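Local atomic coordinates of elongation factor G (Thermus thermophilus, PDB entry 2DY1), a protein that binds GTP and magnesium and probably acts as a GTPase in the elongation stage of protein synthesis. Residues Tyr456-Lys462 against Ala567-Glu573; Tyr493-Ile499 against Phe533-Asn539. All blocks are in the same frame, centred on the assembly; numbering follows the deposited sequence.

Contact 1 (Tyr456-Lys462 against Ala567-Glu573); sequences YRETIKK and AHPVLLE
Two pairs of backbone bonds hold Arg-457 against Leu-572 and Thr-459 against Val-570 as antiparallel hydrogen-bonded pairs; the straightest runs from Arg-457 N to Leu-572 O (3.1 Å, 170°). Strand 457-460, in the domain IV sequence range, joins the sheet of the C-terminal domain along the beginning of strand 569-583, away from the GTP site. Lys-461 N forks between Ala-567 O and His-568 O, and Ala-567 O also takes Lys-462 N, past the strands.

Apolar contact follows the two faces. Thr-459 OG1 lies opposite the backbone N (chi1 -166°) and bonds to Met-531 O, leaving CG2 between N and the carbonyl carbon, turned to Val-570 CG2 (3.5 Å) and Leu-572 CD1. Lys-461 lays its extended chain across Val-570, CE pressing on CG1 at a tight 3.4 Å, and passes the His-568 ring edge. On the other face Ile-460 CG2 packs on Ala-567 CB.

At the far end Tyr-456 sets its ring edge against Leu-572 O, with CE1 3.6 Å from Glu-573 CB. A water bridges its OH (2.9 Å) to Glu-573 OE1 (2.7 Å), and Glu-573 OE2 pairs with Arg-598. A leucine in place of Tyr-456 would probably leave that water without its hydroxyl partner and uncover Glu-573 CB.

Met-564 of helix 549-566 covers Glu-458, Ile-460 and Pro-569, helix 651-663 packs on Tyr-456 and Leu-571, and Tyr-646 of strand 638-648 lies against Arg-457 and Leu-572.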
loop_
_atom_site.group_PDB
_atom_site.type_symbol
_atom_site.label_atom_id
_atom_site.label_comp_id
_atom_site.label_asym_id
_atom_site.label_seq_id
_atom_site.Cartn_x
_atom_site.Cartn_y
_atom_site.Cartn_z
ATOM N N TYR A 456 22.823 8.716 14.324
ATOM C CA TYR A 456 24.274 8.827 14.216
ATOM C C TYR A 456 24.904 7.790 15.135
ATOM O O TYR A 456 24.280 7.302 16.076
ATOM C CB TYR A 456 24.742 10.218 14.649
ATOM C CG TYR A 456 24.343 11.316 13.702
ATOM C CD1 TYR A 456 24.960 11.448 12.460
ATOM C CD2 TYR A 456 23.325 12.205 14.033
ATOM C CE1 TYR A 456 24.566 12.450 11.561
ATOM C CE2 TYR A 456 22.924 13.202 13.146
ATOM C CZ TYR A 456 23.545 13.316 11.917
ATOM O OH TYR A 456 23.122 14.288 11.037
ATOM N N ARG A 457 26.148 7.442 14.848
ATOM C CA ARG A 457 26.849 6.483 15.678
ATOM C C ARG A 457 28.273 6.962 15.823
ATOM O O ARG A 457 28.620 8.039 15.336
ATOM C CB ARG A 457 26.780 5.089 15.059
ATOM C CG ARG A 457 25.353 4.566 15.092
ATOM C CD ARG A 457 25.243 3.089 14.855
ATOM N NE ARG A 457 23.842 2.687 14.890
ATOM C CZ ARG A 457 23.389 1.585 14.318
ATOM N NH1 ARG A 457 24.237 0.786 13.687
ATOM N NH2 ARG A 457 22.091 1.309 14.326
ATOM N N GLU A 458 29.091 6.180 16.516
ATOM C CA GLU A 458 30.480 6.557 16.725
ATOM C C GLU A 458 31.372 5.341 16.584
ATOM O O GLU A 458 30.902 4.214 16.636
ATOM C CB GLU A 458 30.663 7.126 18.135
ATOM C CG GLU A 458 29.880 8.399 18.403
ATOM C CD GLU A 458 30.011 8.871 19.838
ATOM O OE1 GLU A 458 31.058 8.588 20.466
ATOM O OE2 GLU A 458 29.079 9.539 20.335
ATOM N N THR A 459 32.664 5.585 16.388
ATOM C CA THR A 459 33.630 4.501 16.300
ATOM C C THR A 459 34.994 5.054 16.683
ATOM O O THR A 459 35.106 6.222 17.082
ATOM C CB THR A 459 33.670 3.855 14.896
ATOM O OG1 THR A 459 34.390 2.612 14.975
ATOM C CG2 THR A 459 34.349 4.772 13.880
ATOM N N ILE A 460 36.025 4.223 16.584
ATOM C CA ILE A 460 37.368 4.657 16.948
ATOM C C ILE A 460 38.357 4.528 15.795
ATOM O O ILE A 460 38.199 3.675 14.927
ATOM C CB ILE A 460 37.898 3.857 18.157
ATOM C CG1 ILE A 460 37.749 2.356 17.909
ATOM C CG2 ILE A 460 37.143 4.252 19.416
ATOM C CD1 ILE A 460 38.382 1.481 19.017
ATOM N N LYS A 461 39.394 5.368 15.805
ATOM C CA LYS A 461 40.392 5.352 14.743
ATOM C C LYS A 461 41.760 4.785 15.133
ATOM O O LYS A 461 42.573 4.463 14.261
ATOM C CB LYS A 461 40.567 6.762 14.176
ATOM C CG LYS A 461 39.442 7.211 13.242
ATOM C CD LYS A 461 39.801 8.531 12.569
ATOM C CE LYS A 461 38.836 8.881 11.445
ATOM N NZ LYS A 461 39.202 10.165 10.775
ATOM N N LYS A 462 42.018 4.661 16.430
ATOM C CA LYS A 462 43.295 4.112 16.866
ATOM C C LYS A 462 43.159 3.186 18.065
ATOM O O LYS A 462 42.178 3.238 18.815
ATOM C CB LYS A 462 44.295 5.233 17.179
ATOM C CG LYS A 462 43.988 6.058 18.415
ATOM C CD LYS A 462 45.070 7.123 18.627
ATOM C CE LYS A 462 44.808 7.960 19.869
ATOM N NZ LYS A 462 45.890 8.954 20.130
ATOM N N ALA A 567 41.079 6.461 22.128
ATOM C CA ALA A 567 41.103 5.774 20.844
ATOM C C ALA A 567 40.698 6.601 19.624
ATOM O O ALA A 567 40.318 6.045 18.592
ATOM C CB ALA A 567 40.242 4.516 20.932
ATOM N N HIS A 568 40.813 7.921 19.738
ATOM C CA HIS A 568 40.463 8.834 18.649
ATOM C C HIS A 568 39.089 8.540 18.046
ATOM O O HIS A 568 38.959 8.072 16.910
ATOM C CB HIS A 568 41.525 8.799 17.557
ATOM C CG HIS A 568 41.447 9.959 16.616
ATOM N ND1 HIS A 568 40.658 9.950 15.485
ATOM C CD2 HIS A 568 42.009 11.189 16.672
ATOM C CE1 HIS A 568 40.737 11.125 14.886
ATOM N NE2 HIS A 568 41.551 11.895 15.587
ATOM N N PRO A 569 38.041 8.814 18.819
ATOM C CA PRO A 569 36.653 8.602 18.406
ATOM C C PRO A 569 36.233 9.555 17.286
ATOM O O PRO A 569 36.702 10.695 17.218
ATOM C CB PRO A 569 35.874 8.832 19.700
ATOM C CG PRO A 569 36.741 9.778 20.467
ATOM C CD PRO A 569 38.112 9.240 20.227
ATOM N N VAL A 570 35.366 9.072 16.402
ATOM C CA VAL A 570 34.872 9.871 15.290
ATOM C C VAL A 570 33.384 9.615 15.065
ATOM O O VAL A 570 32.880 8.532 15.373
ATOM C CB VAL A 570 35.623 9.559 13.975
ATOM C CG1 VAL A 570 37.104 9.850 14.149
ATOM C CG2 VAL A 570 35.400 8.115 13.567
ATOM N N LEU A 571 32.698 10.616 14.514
ATOM C CA LEU A 571 31.261 10.538 14.249
ATOM C C LEU A 571 30.943 9.845 12.932
ATOM O O LEU A 571 31.605 10.075 11.916
ATOM C CB LEU A 571 30.664 11.945 14.235
ATOM C CG LEU A 571 29.134 12.037 14.254
ATOM C CD1 LEU A 571 28.609 11.604 15.615
ATOM C CD2 LEU A 571 28.713 13.467 13.958
ATOM N N LEU A 572 29.921 8.992 12.954
ATOM C CA LEU A 572 29.493 8.262 11.765
ATOM C C LEU A 572 28.036 8.611 11.472
ATOM O O LEU A 572 27.282 8.933 12.382
ATOM C CB LEU A 572 29.595 6.751 11.991
ATOM C CG LEU A 572 30.956 6.152 12.351
ATOM C CD1 LEU A 572 30.783 4.662 12.589
ATOM C CD2 LEU A 572 31.956 6.396 11.223
ATOM N N GLU A 573 27.655 8.554 10.202
ATOM C CA GLU A 573 26.273 8.837 9.823
ATOM C C GLU A 573 25.814 7.774 8.850
ATOM O O GLU A 573 26.619 7.178 8.140
ATOM C CB GLU A 573 26.148 10.228 9.184
ATOM C CG GLU A 573 26.766 10.351 7.808
ATOM C CD GLU A 573 26.600 11.751 7.237
ATOM O OE1 GLU A 573 25.479 12.295 7.325
ATOM O OE2 GLU A 573 27.582 12.303 6.696
HETATM O O HOH W 1 24.740 14.558 8.662
#

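Contact 2 (Tyr493-Ile499 against Phe533-Asn539); sequences YGFEWRI and FKAIVYN
Tyr-493 and Phe-533 meet through different first torsions: the tyrosine ring stands anti to its backbone N (chi1 169°), whereas Phe-533 holds CG between its N and carbonyl carbon (chi1 65°), and the two side chains point the same way, Tyr-493 CD2 and CE2 turned to the Phe-533 ring. Their strands, 494-497 and 533-541, are the parallel pair of a beta-alpha-beta unit in domain IV whose crossover carries helix 509-520. The edge of Tyr-493 is directed at the face of Phe-533 in an offset edge-to-face pair, planes at 90° and centroids 5.5 Å apart; the tyrosine OH goes on to Glu-513 of the crossover helix.

On the same face as Ala-535, Val-537 is met by three side chains. Its CG2 lies 3.7 Å from Phe-495 CE1, while CG1 meets Trp-497 CZ3 at 3.9 Å and Ile-499 CD1. Phe-495 and Trp-497 touch helix 509-520, so this face is the one the crossover covers.

The backbones are joined in parallel fashion: Gly-494 O accepts from Ala-535 N, Glu-496 gives its N to Ala-535 O (2.7 Å) and takes Val-537 N on its O, and Arg-498 N reaches Val-537 O. The bond from Gly-494 N to Phe-533 O is weak.

The face of Glu-496, Ile-536 and Lys-534 carries a salt-bridge network, joined by Arg-498 from past the strand. Glu-496 runs alongside Ile-536 and shares its carboxylate between two cations: OE2 has a weak, long salt bridge to Lys-534 NZ (3.5 Å), while OE1 sits above the guanidinium face of Arg-498, held by charge alone. A bond in the guanidinium plane, from Arg-498 NH1 to Trp-497 O (3.0 Å), helps orient the group. Beyond the last strand bond, one water donates to both Arg-498 O (2.7 Å) and Tyr-538 O (2.9 Å).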
loop_
_atom_site.group_PDB
_atom_site.type_symbol
_atom_site.label_atom_id
_atom_site.label_comp_id
_atom_site.label_asym_id
_atom_site.label_seq_id
_atom_site.Cartn_x
_atom_site.Cartn_y
_atom_site.Cartn_z
ATOM N N TYR A 493 31.843 -5.571 15.311
ATOM C CA TYR A 493 32.033 -5.787 16.736
ATOM C C TYR A 493 32.585 -7.172 17.031
ATOM O O TYR A 493 32.228 -8.157 16.383
ATOM C CB TYR A 493 30.708 -5.602 17.490
ATOM C CG TYR A 493 30.746 -6.068 18.930
ATOM C CD1 TYR A 493 30.381 -7.368 19.270
ATOM C CD2 TYR A 493 31.185 -5.217 19.947
ATOM C CE1 TYR A 493 30.452 -7.815 20.593
ATOM C CE2 TYR A 493 31.262 -5.653 21.273
ATOM C CZ TYR A 493 30.894 -6.949 21.586
ATOM O OH TYR A 493 30.981 -7.388 22.889
ATOM N N GLY A 494 33.455 -7.233 18.033
ATOM C CA GLY A 494 34.030 -8.490 18.443
ATOM C C GLY A 494 34.464 -8.370 19.891
ATOM O O GLY A 494 34.927 -7.316 20.308
ATOM N N PHE A 495 34.280 -9.438 20.656
ATOM C CA PHE A 495 34.706 -9.464 22.050
ATOM C C PHE A 495 35.665 -10.637 22.170
ATOM O O PHE A 495 35.341 -11.758 21.764
ATOM C CB PHE A 495 33.526 -9.689 22.995
ATOM C CG PHE A 495 33.926 -9.809 24.435
ATOM C CD1 PHE A 495 34.146 -8.674 25.204
ATOM C CD2 PHE A 495 34.119 -11.063 25.012
ATOM C CE1 PHE A 495 34.556 -8.788 26.536
ATOM C CE2 PHE A 495 34.529 -11.184 26.338
ATOM C CZ PHE A 495 34.745 -10.040 27.098
ATOM N N GLU A 496 36.849 -10.376 22.717
ATOM C CA GLU A 496 37.854 -11.421 22.895
ATOM C C GLU A 496 38.239 -11.598 24.351
ATOM O O GLU A 496 38.645 -10.645 25.000
ATOM C CB GLU A 496 39.138 -11.083 22.120
ATOM C CG GLU A 496 39.122 -11.414 20.647
ATOM C CD GLU A 496 40.424 -11.016 19.972
ATOM O OE1 GLU A 496 41.481 -11.036 20.649
ATOM O OE2 GLU A 496 40.388 -10.696 18.771
ATOM N N TRP A 497 38.108 -12.813 24.864
ATOM C CA TRP A 497 38.533 -13.101 26.225
ATOM C C TRP A 497 39.983 -13.564 26.106
ATOM O O TRP A 497 40.264 -14.619 25.524
ATOM C CB TRP A 497 37.703 -14.227 26.803
ATOM C CG TRP A 497 37.953 -14.540 28.228
ATOM C CD1 TRP A 497 38.465 -15.701 28.731
ATOM C CD2 TRP A 497 37.555 -13.755 29.355
ATOM N NE1 TRP A 497 38.397 -15.698 30.100
ATOM C CE2 TRP A 497 37.841 -14.512 30.511
ATOM C CE3 TRP A 497 36.976 -12.484 29.498
ATOM C CZ2 TRP A 497 37.561 -14.046 31.800
ATOM C CZ3 TRP A 497 36.697 -12.017 30.777
ATOM C CH2 TRP A 497 36.988 -12.798 31.913
ATOM N N ARG A 498 40.909 -12.775 26.637
ATOM C CA ARG A 498 42.321 -13.141 26.586
ATOM C C ARG A 498 42.908 -13.174 27.988
ATOM O O ARG A 498 44.092 -12.944 28.187
ATOM C CB ARG A 498 43.099 -12.154 25.700
ATOM C CG ARG A 498 42.724 -12.241 24.219
ATOM C CD ARG A 498 43.194 -13.568 23.611
ATOM N NE ARG A 498 42.858 -13.668 22.194
ATOM C CZ ARG A 498 41.688 -14.086 21.715
ATOM N NH1 ARG A 498 40.699 -14.459 22.535
ATOM N NH2 ARG A 498 41.505 -14.137 20.403
ATOM N N ILE A 499 42.057 -13.477 28.966
ATOM C CA ILE A 499 42.499 -13.570 30.346
ATOM C C ILE A 499 43.355 -14.815 30.501
ATOM O O ILE A 499 43.006 -15.875 29.974
ATOM C CB ILE A 499 41.266 -13.641 31.298
ATOM C CG1 ILE A 499 40.639 -12.246 31.424
ATOM C CG2 ILE A 499 41.668 -14.167 32.685
ATOM C CD1 ILE A 499 41.537 -11.213 32.083
ATOM N N PHE A 533 34.431 -1.780 16.620
ATOM C CA PHE A 533 35.566 -1.995 17.518
ATOM C C PHE A 533 35.618 -3.415 18.028
ATOM O O PHE A 533 34.591 -4.089 18.140
ATOM C CB PHE A 533 35.518 -1.058 18.732
ATOM C CG PHE A 533 34.358 -1.299 19.649
ATOM C CD1 PHE A 533 33.165 -0.591 19.493
ATOM C CD2 PHE A 533 34.443 -2.244 20.674
ATOM C CE1 PHE A 533 32.082 -0.818 20.341
ATOM C CE2 PHE A 533 33.365 -2.478 21.522
ATOM C CZ PHE A 533 32.177 -1.762 21.359
ATOM N N LYS A 534 36.833 -3.852 18.341
ATOM C CA LYS A 534 37.057 -5.166 18.908
ATOM C C LYS A 534 37.444 -4.843 20.342
ATOM O O LYS A 534 38.260 -3.947 20.577
ATOM C CB LYS A 534 38.209 -5.881 18.195
ATOM C CG LYS A 534 38.498 -7.272 18.744
ATOM C CD LYS A 534 39.673 -7.933 18.020
ATOM C CE LYS A 534 39.387 -8.126 16.537
ATOM N NZ LYS A 534 40.501 -8.833 15.840
ATOM N N ALA A 535 36.822 -5.537 21.292
ATOM C CA ALA A 535 37.102 -5.338 22.705
ATOM C C ALA A 535 37.837 -6.581 23.199
ATOM O O ALA A 535 37.319 -7.697 23.120
ATOM C CB ALA A 535 35.794 -5.148 23.485
ATOM N N ILE A 536 39.042 -6.373 23.715
ATOM C CA ILE A 536 39.878 -7.449 24.224
ATOM C C ILE A 536 40.096 -7.273 25.730
ATOM O O ILE A 536 40.637 -6.251 26.169
ATOM C CB ILE A 536 41.253 -7.430 23.512
ATOM C CG1 ILE A 536 41.057 -7.553 21.993
ATOM C CG2 ILE A 536 42.114 -8.576 24.023
ATOM C CD1 ILE A 536 42.348 -7.399 21.190
ATOM N N VAL A 537 39.657 -8.257 26.521
ATOM C CA VAL A 537 39.861 -8.207 27.971
ATOM C C VAL A 537 41.088 -9.080 28.179
ATOM O O VAL A 537 41.048 -10.298 27.958
ATOM C CB VAL A 537 38.629 -8.736 28.717
ATOM C CG1 VAL A 537 38.936 -8.870 30.236
ATOM C CG2 VAL A 537 37.474 -7.764 28.494
ATOM N N TYR A 538 42.179 -8.446 28.602
ATOM C CA TYR A 538 43.456 -9.138 28.695
ATOM C C TYR A 538 44.128 -9.276 30.041
ATOM O O TYR A 538 45.155 -9.938 30.149
ATOM C CB TYR A 538 44.433 -8.480 27.726
ATOM C CG TYR A 538 44.805 -7.049 28.068
ATOM C CD1 TYR A 538 44.015 -5.966 27.652
ATOM C CD2 TYR A 538 45.957 -6.777 28.806
ATOM C CE1 TYR A 538 44.383 -4.658 27.969
ATOM C CE2 TYR A 538 46.326 -5.483 29.125
ATOM C CZ TYR A 538 45.538 -4.426 28.705
ATOM O OH TYR A 538 45.914 -3.145 29.026
ATOM N N ASN A 539 43.577 -8.635 31.065
ATOM C CA ASN A 539 44.161 -8.745 32.393
ATOM C C ASN A 539 43.090 -8.238 33.360
ATOM O O ASN A 539 42.043 -7.729 32.937
ATOM C CB ASN A 539 45.446 -7.893 32.476
ATOM C CG ASN A 539 46.293 -8.195 33.714
ATOM O OD1 ASN A 539 47.200 -7.423 34.063
ATOM N ND2 ASN A 539 46.020 -9.314 34.363
HETATM O O HOH W 2 46.201 -11.336 27.798
#

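Overall arrangement
Far along the chain from the N-terminal GTP-binding domain, strand 457-460 comes first and waits more than a hundred residues for its partner. Within that interval the chain makes hairpin 464-474/477-489, then strand 494-497, helix 509-520 and strand 533-541, which closes contact 2. Helix 549-566 follows and leads into strand 569-583, closing contact 1, so contact 2 is nested inside it. Contact 2 ties the edge strand of the domain IV sheet to its neighbour; contact 1 joins strand 457-460, in the domain IV sequence range, to the C-terminal domain's sheet. They lie about 18 Å apart, centre to centre, and touch where Ile-460 CD1 packs on Phe-533 CB at 3.8 Å.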